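Local coordinates for protein adenine Deaminase (Enterococcus faecalis, PDB 2ICS) that can deacetylate acetyl-(R)-mandelate in vitro, with very low efficiency, as a binuclear zinc enzyme of the amidohydrolase superfamily, and binds adenine, at residues 172-177 with 183-188. Sequence-based numbering, arbitrary orientation.
Sequences LAKQIQ and IPLMVH. With ZN (zinc ion), chain C; ADE (adenine), chain D.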
loop_
_atom_site.group_PDB
_atom_site.type_symbol
_atom_site.label_atom_id
_atom_site.label_comp_id
_atom_site.label_asym_id
_atom_site.label_seq_id
_atom_site.Cartn_x
_atom_site.Cartn_y
_atom_site.Cartn_z
ATOM N N LEU A 172 -15.702 -5.337 16.801
ATOM C CA LEU A 172 -15.988 -6.570 16.084
ATOM C C LEU A 172 -14.776 -6.937 15.229
ATOM O O LEU A 172 -14.433 -8.113 15.096
ATOM C CB LEU A 172 -17.218 -6.399 15.183
ATOM C CG LEU A 172 -18.587 -6.201 15.844
ATOM C CD1 LEU A 172 -19.639 -6.022 14.760
ATOM C CD2 LEU A 172 -18.934 -7.401 16.723
ATOM N N ALA A 173 -14.128 -5.925 14.656
ATOM C CA ALA A 173 -12.951 -6.153 13.821
ATOM C C ALA A 173 -11.834 -6.765 14.668
ATOM O O ALA A 173 -11.184 -7.721 14.253
ATOM C CB ALA A 173 -12.489 -4.838 13.192
ATOM N N LYS A 174 -11.618 -6.218 15.859
ATOM C CA LYS A 174 -10.586 -6.748 16.741
ATOM C C LYS A 174 -10.911 -8.180 17.186
ATOM O O LYS A 174 -10.014 -9.007 17.345
ATOM C CB LYS A 174 -10.416 -5.837 17.960
ATOM C CG LYS A 174 -9.843 -4.461 17.620
ATOM C CD LYS A 174 -8.423 -4.563 17.053
ATOM C CE LYS A 174 -7.420 -4.982 18.121
ATOM N NZ LYS A 174 -6.054 -5.215 17.563
ATOM N N GLN A 175 -12.194 -8.470 17.380
ATOM C CA GLN A 175 -12.625 -9.805 17.789
ATOM C C GLN A 175 -12.337 -10.786 16.657
ATOM O O GLN A 175 -11.787 -11.866 16.878
ATOM C CB GLN A 175 -14.122 -9.803 18.100
ATOM C CG GLN A 175 -14.714 -11.174 18.388
ATOM C CD GLN A 175 -16.232 -11.147 18.426
ATOM O OE1 GLN A 175 -16.830 -10.383 19.187
ATOM N NE2 GLN A 175 -16.865 -11.982 17.603
ATOM N N ILE A 176 -12.725 -10.397 15.445
ATOM C CA ILE A 176 -12.505 -11.204 14.255
ATOM C C ILE A 176 -11.011 -11.463 14.068
ATOM O O ILE A 176 -10.614 -12.528 13.588
ATOM C CB ILE A 176 -13.043 -10.489 13.000
ATOM C CG1 ILE A 176 -14.560 -10.340 13.108
ATOM C CG2 ILE A 176 -12.649 -11.265 11.741
ATOM C CD1 ILE A 176 -15.168 -9.503 12.017
ATOM N N GLN A 177 -10.190 -10.485 14.443
ATOM C CA GLN A 177 -8.741 -10.614 14.327
ATOM C C GLN A 177 -8.284 -11.684 15.308
ATOM O O GLN A 177 -7.467 -12.548 14.978
ATOM C CB GLN A 177 -8.053 -9.281 14.651
ATOM C CG GLN A 177 -6.523 -9.337 14.601
ATOM C CD GLN A 177 -5.867 -7.990 14.898
ATOM O OE1 GLN A 177 -6.069 -7.407 15.965
ATOM N NE2 GLN A 177 -5.077 -7.494 13.951
ATOM N N ILE A 183 -4.697 -12.055 12.400
ATOM C CA ILE A 183 -4.503 -11.641 11.023
ATOM C C ILE A 183 -4.437 -10.110 10.990
ATOM O O ILE A 183 -5.089 -9.434 11.785
ATOM C CB ILE A 183 -5.653 -12.166 10.135
ATOM C CG1 ILE A 183 -5.345 -11.893 8.664
ATOM C CG2 ILE A 183 -6.969 -11.540 10.559
ATOM C CD1 ILE A 183 -6.178 -12.717 7.706
ATOM N N PRO A 184 -3.620 -9.544 10.091
ATOM C CA PRO A 184 -3.496 -8.084 10.001
ATOM C C PRO A 184 -4.814 -7.356 9.781
ATOM O O PRO A 184 -5.681 -7.813 9.035
ATOM C CB PRO A 184 -2.527 -7.891 8.840
ATOM C CG PRO A 184 -1.626 -9.089 8.975
ATOM C CD PRO A 184 -2.630 -10.205 9.221
ATOM N N LEU A 185 -4.948 -6.211 10.438
ATOM C CA LEU A 185 -6.142 -5.385 10.336
ATOM C C LEU A 185 -5.785 -3.988 9.834
ATOM O O LEU A 185 -4.877 -3.358 10.368
ATOM C CB LEU A 185 -6.805 -5.252 11.714
ATOM C CG LEU A 185 -7.796 -4.095 11.886
ATOM C CD1 LEU A 185 -9.049 -4.358 11.072
ATOM C CD2 LEU A 185 -8.152 -3.933 13.355
HETATM N N MSE A 186 -6.480 -3.514 8.802
HETATM C CA MSE A 186 -6.244 -2.161 8.300
HETATM C C MSE A 186 -7.440 -1.300 8.710
HETATM O O MSE A 186 -8.588 -1.683 8.490
HETATM C CB MSE A 186 -6.114 -2.131 6.774
HETATM C CG MSE A 186 -5.935 -0.703 6.246
HETATM SE SE MSE A 186 -5.646 -0.509 4.340
HETATM C CE MSE A 186 -3.736 -0.827 4.301
ATOM N N VAL A 187 -7.171 -0.145 9.306
ATOM C CA VAL A 187 -8.238 0.744 9.747
ATOM C C VAL A 187 -8.236 2.063 8.994
ATOM O O VAL A 187 -7.245 2.787 8.958
ATOM C CB VAL A 187 -8.136 1.049 11.268
ATOM C CG1 VAL A 187 -9.254 1.992 11.699
ATOM C CG2 VAL A 187 -8.221 -0.247 12.056
ATOM N N HIS A 188 -9.366 2.360 8.373
ATOM C CA HIS A 188 -9.542 3.592 7.632
ATOM C C HIS A 188 -10.163 4.605 8.588
ATOM O O HIS A 188 -11.042 4.265 9.383
ATOM C CB HIS A 188 -10.430 3.302 6.398
ATOM C CG HIS A 188 -11.459 4.352 6.082
ATOM N ND1 HIS A 188 -11.696 4.739 4.781
ATOM C CD2 HIS A 188 -12.342 4.979 6.904
ATOM C CE1 HIS A 188 -12.712 5.580 4.839
ATOM N NE2 HIS A 188 -13.138 5.757 6.101
HETATM ZN ZN ZN C . -10.627 4.550 2.960
HETATM N N9 ADE D . -15.800 8.746 2.110
HETATM C C8 ADE D . -14.949 8.841 3.175
HETATM N N7 ADE D . -13.929 8.044 3.015
HETATM C C5 ADE D . -14.055 7.385 1.837
HETATM C C6 ADE D . -13.285 6.414 1.132
HETATM N N6 ADE D . -12.097 5.937 1.660
HETATM N N1 ADE D . -13.740 5.967 -0.063
HETATM C C2 ADE D . -14.890 6.415 -0.596
HETATM N N3 ADE D . -15.642 7.325 0.035
HETATM C C4 ADE D . -15.269 7.830 1.235
HETATM O O HOH W 1 -9.757 4.550 0.900
#
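Gln177, near the C-terminal end of helix 168-178, reaches Ile183 in the loop leading into strand 186-189, so the contact joins a helix of the TIM barrel to the strand that follows it. The tight part is the buried Gln177 amide: with CG anti to the backbone N (chi1 178°) and the chain extended beyond it, the amide arrives beside the loop, and NE2 donates to Ile183 O at 2.9 Å, with an N-H...O angle of 159°. That oxygen lies in the plane of the Gln177 amide, while the donor sits 28° off the carbonyl plane of Ile183. The same NE2 passes 3.6 Å from Leu185 CB and has a second acceptor in Asp207. On the other branch of the amide, OE1 takes a 2.7 Å hydrogen bond from Lys174 NZ; with both ends engaged, the amide's rotation is fixed. Packing is looser along the helix face, where the Leu185 methyls split: CD2 meets Lys174 CD at 3.8 Å, and CD1 lies 4.1 Å from Ala173 CB. Lys174, on the partly exposed side, bends at chi2 and chi3, and its ammonium also forms salt bridges with Glu204 and Asp207. Strand 186-189 then runs on to the active site, where His188 shares a zinc ion with His211: His188 ND1 binds the metal at 2.1 Å, and adenine N6 binds the same zinc at 2.4 Å.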